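SVS_variant_AS1 (Streptomyces sp. CWA1, PDB 6TJA) probably cyclises geranylgeranyl diphosphate to the diterpene spiroviolene, as an engineered ancestral form of the class I terpene cyclase spiroviolene synthase. Local coordinates at residues Trp82-Asp87 against Ala306-Arg311. Numbering follows the deposited sequence.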
ATOM      1  N   TRP A  82       5.212 -11.747  15.016  1.00 25.46           N
ATOM      2  CA  TRP A  82       3.907 -11.784  14.325  1.00 27.54           C
ATOM      3  C   TRP A  82       4.124 -12.131  12.864  1.00 28.05           C
ATOM      4  O   TRP A  82       3.435 -13.001  12.379  1.00 29.91           O
ATOM      5  CB  TRP A  82       3.191 -10.446  14.443  1.00 27.34           C
ATOM      6  CG  TRP A  82       1.810 -10.521  13.891  1.00 28.09           C
ATOM      7  CD1 TRP A  82       0.666 -10.885  14.544  1.00 28.71           C
ATOM      8  CD2 TRP A  82       1.440 -10.250  12.539  1.00 27.84           C
ATOM      9  NE1 TRP A  82      -0.400 -10.812  13.696  1.00 26.71           N
ATOM     10  CE2 TRP A  82       0.051 -10.455  12.451  1.00 28.13           C
ATOM     11  CE3 TRP A  82       2.144  -9.844  11.405  1.00 27.34           C
ATOM     12  CZ2 TRP A  82      -0.638 -10.259  11.259  1.00 28.12           C
ATOM     13  CZ3 TRP A  82       1.461  -9.687  10.223  1.00 27.45           C
ATOM     14  CH2 TRP A  82       0.088  -9.879  10.156  1.00 27.12           C
ATOM     15  N   LEU A  83       5.050 -11.441  12.209  1.00 30.98           N
ATOM     16  CA  LEU A  83       5.338 -11.611  10.774  1.00 33.12           C
ATOM     17  C   LEU A  83       5.781 -13.046  10.525  1.00 33.94           C
ATOM     18  O   LEU A  83       5.236 -13.655   9.596  1.00 34.22           O
ATOM     19  CB  LEU A  83       6.406 -10.615  10.322  1.00 38.28           C
ATOM     20  CG  LEU A  83       6.874 -10.750   8.869  1.00 38.11           C
ATOM     21  CD1 LEU A  83       5.904 -10.079   7.913  1.00 36.48           C
ATOM     22  CD2 LEU A  83       8.259 -10.150   8.741  1.00 41.71           C
ATOM     23  N   PHE A  84       6.728 -13.575  11.292  1.00 35.30           N
ATOM     24  CA  PHE A  84       7.211 -14.967  11.071  1.00 39.49           C
ATOM     25  C   PHE A  84       6.027 -15.928  11.239  1.00 36.25           C
ATOM     26  O   PHE A  84       5.834 -16.828  10.416  1.00 30.27           O
ATOM     27  CB  PHE A  84       8.399 -15.321  11.971  1.00 43.85           C
ATOM     28  CG  PHE A  84       9.703 -14.688  11.559  1.00 50.99           C
ATOM     29  CD1 PHE A  84      10.057 -14.576  10.219  1.00 57.93           C
ATOM     30  CD2 PHE A  84      10.579 -14.195  12.513  1.00 52.46           C
ATOM     31  CE1 PHE A  84      11.257 -13.987   9.853  1.00 63.27           C
ATOM     32  CE2 PHE A  84      11.791 -13.622  12.146  1.00 52.00           C
ATOM     33  CZ  PHE A  84      12.126 -13.521  10.817  1.00 61.09           C
ATOM     34  N   ALA A  85       5.215 -15.697  12.264  1.00 34.78           N
ATOM     35  CA  ALA A  85       4.068 -16.557  12.612  1.00 33.55           C
ATOM     36  C   ALA A  85       3.005 -16.474  11.495  1.00 36.86           C
ATOM     37  O   ALA A  85       2.517 -17.532  11.026  1.00 36.47           O
ATOM     38  CB  ALA A  85       3.541 -16.139  13.952  1.00 32.86           C
ATOM     39  N   PHE A  86       2.660 -15.272  11.044  1.00 35.06           N
ATOM     40  CA  PHE A  86       1.642 -15.070   9.982  1.00 34.08           C
ATOM     41  C   PHE A  86       2.172 -15.650   8.663  1.00 36.10           C
ATOM     42  O   PHE A  86       1.445 -16.360   7.948  1.00 36.35           O
ATOM     43  CB  PHE A  86       1.271 -13.589   9.877  1.00 31.20           C
ATOM     44  CG  PHE A  86       0.166 -13.301   8.898  1.00 30.69           C
ATOM     45  CD1 PHE A  86      -1.148 -13.188   9.331  1.00 29.43           C
ATOM     46  CD2 PHE A  86       0.443 -13.120   7.550  1.00 28.32           C
ATOM     47  CE1 PHE A  86      -2.162 -12.909   8.430  1.00 30.85           C
ATOM     48  CE2 PHE A  86      -0.579 -12.849   6.652  1.00 27.80           C
ATOM     49  CZ  PHE A  86      -1.878 -12.765   7.091  1.00 27.82           C
ATOM     50  N   ASP A  87       3.434 -15.395   8.342  1.00 36.01           N
ATOM     51  CA  ASP A  87       4.034 -15.956   7.115  1.00 37.81           C
ATOM     52  C   ASP A  87       3.860 -17.479   7.149  1.00 39.84           C
ATOM     53  O   ASP A  87       3.336 -18.022   6.171  1.00 38.37           O
ATOM     54  CB  ASP A  87       5.503 -15.570   6.935  1.00 38.49           C
ATOM     55  CG  ASP A  87       6.048 -16.069   5.608  1.00 42.23           C
ATOM     56  OD1 ASP A  87       5.470 -15.699   4.562  1.00 45.90           O
ATOM     57  OD2 ASP A  87       7.009 -16.859   5.627  1.00 54.56           O
ATOM     58  N   ALA A 306      21.599 -10.802   7.852  1.00 28.36           N
ATOM     59  CA  ALA A 306      22.563 -11.842   7.403  1.00 31.29           C
ATOM     60  C   ALA A 306      23.084 -12.636   8.611  1.00 32.37           C
ATOM     61  O   ALA A 306      23.123 -13.883   8.560  1.00 38.26           O
ATOM     62  CB  ALA A 306      23.680 -11.212   6.621  1.00 29.25           C
ATOM     63  N   GLU A 307      23.427 -11.937   9.688  1.00 32.50           N
ATOM     64  CA  GLU A 307      24.134 -12.517  10.864  1.00 36.05           C
ATOM     65  C   GLU A 307      23.130 -13.374  11.638  1.00 33.92           C
ATOM     66  O   GLU A 307      23.442 -14.530  11.929  1.00 34.93           O
ATOM     67  CB  GLU A 307      24.766 -11.413  11.736  1.00 36.00           C
ATOM     68  CG  GLU A 307      25.828 -11.934  12.673  1.00 37.30           C
ATOM     69  CD  GLU A 307      26.758 -10.911  13.305  1.00 41.80           C
ATOM     70  OE1 GLU A 307      27.375 -10.112  12.555  1.00 44.69           O
ATOM     71  OE2 GLU A 307      26.892 -10.935  14.549  1.00 44.25           O
ATOM     72  N   TRP A 308      21.955 -12.833  11.951  1.00 36.16           N
ATOM     73  CA  TRP A 308      20.873 -13.598  12.635  1.00 39.85           C
ATOM     74  C   TRP A 308      20.603 -14.895  11.852  1.00 38.34           C
ATOM     75  O   TRP A 308      20.477 -15.941  12.500  1.00 37.94           O
ATOM     76  CB  TRP A 308      19.609 -12.745  12.821  1.00 40.35           C
ATOM     77  CG  TRP A 308      18.380 -13.519  13.173  1.00 38.30           C
ATOM     78  CD1 TRP A 308      17.854 -13.727  14.411  1.00 37.26           C
ATOM     79  CD2 TRP A 308      17.517 -14.194  12.247  1.00 36.86           C
ATOM     80  NE1 TRP A 308      16.719 -14.481  14.316  1.00 33.15           N
ATOM     81  CE2 TRP A 308      16.478 -14.771  13.001  1.00 37.31           C
ATOM     82  CE3 TRP A 308      17.510 -14.346  10.857  1.00 40.43           C
ATOM     83  CZ2 TRP A 308      15.450 -15.514  12.405  1.00 41.03           C
ATOM     84  CZ3 TRP A 308      16.488 -15.067  10.268  1.00 44.38           C
ATOM     85  CH2 TRP A 308      15.482 -15.661  11.037  1.00 40.24           C
ATOM     86  N   GLY A 309      20.561 -14.821  10.518  1.00 38.60           N
ATOM     87  CA  GLY A 309      20.481 -15.977   9.602  1.00 41.09           C
ATOM     88  C   GLY A 309      21.497 -17.075   9.911  1.00 44.21           C
ATOM     89  O   GLY A 309      21.086 -18.241   9.990  1.00 47.37           O
ATOM     90  N   LEU A 310      22.776 -16.738  10.102  1.00 45.63           N
ATOM     91  CA  LEU A 310      23.853 -17.741  10.343  1.00 48.70           C
ATOM     92  C   LEU A 310      23.888 -18.256  11.804  1.00 54.25           C
ATOM     93  O   LEU A 310      24.750 -19.109  12.068  1.00 63.65           O
ATOM     94  CB  LEU A 310      25.192 -17.109   9.968  1.00 45.95           C
ATOM     95  CG  LEU A 310      25.351 -16.633   8.526  1.00 44.31           C
ATOM     96  CD1 LEU A 310      26.562 -15.727   8.419  1.00 42.62           C
ATOM     97  CD2 LEU A 310      25.464 -17.800   7.556  1.00 43.47           C
ATOM     98  N   ARG A 311      22.999 -17.802  12.705  1.00 58.90           N
ATOM     99  CA  ARG A 311      22.888 -18.248  14.131  1.00 62.08           C
ATOM    100  C   ARG A 311      21.437 -18.631  14.492  1.00 61.34           C
ATOM    101  O   ARG A 311      20.951 -19.706  14.048  1.00 67.40           O
ATOM    102  CB  ARG A 311      23.324 -17.120  15.082  1.00 64.03           C
ATOM    103  CG  ARG A 311      24.560 -16.332  14.659  1.00 58.26           C
ATOM    104  CD  ARG A 311      24.840 -15.157  15.588  1.00 62.63           C
ATOM    105  NE  ARG A 311      26.102 -14.456  15.331  1.00 68.50           N
ATOM    106  CZ  ARG A 311      27.322 -14.865  15.714  1.00 76.09           C
ATOM    107  NH1 ARG A 311      27.487 -15.998  16.378  1.00 76.73           N
ATOM    108  NH2 ARG A 311      28.389 -14.141  15.414  1.00 74.50           N
TER
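Phe84 and Trp308 meet in the gap between two helices and make the whole contact between 82-87, which lies on helix 70-91, and 306-311, which includes the C-terminal end of helix 289-309. The backbones stay well apart, with Phe84 CA and Gly309 CA 13.4 Å from one another, so two long aromatic side chains bridge the gap. Apolar touching is between ring carbons: Phe84 CZ lies 4.0 Å from Trp308 CH2, and Phe84 CE2 lies 4.1 Å from Trp308 CZ2. The phenyl ring and the six-membered ring of the indole are almost parallel, at 7°, but displaced laterally, with little of one ring over the other. Their centroids are 5.7 Å apart. The indole extends across the gap because Trp308 CG stands anti to the backbone N (chi1 165°), while a chi1 of -74°, with CG anti to the carbonyl carbon, sends the Phe84 phenyl out to meet it.

Polar bonding lies beside the aromatic pair. Trp308 NE1 donates to the carbonyl oxygen of Thr54, while Phe59 meets the indole edge-to-face; Phe84 also rests on Thr54 and Ser56.

Asp87, one turn beyond Phe84, probably opens the aspartate-rich motif that in related class I cyclases binds magnesium. With 68 Å² buried and no hydrogen bond across it, the Phe84-Trp308 contact is a small van der Waals one; the NE1 bond to Thr54 O and the edge-to-face packing with Phe59 are likely to hold the indole's rotation.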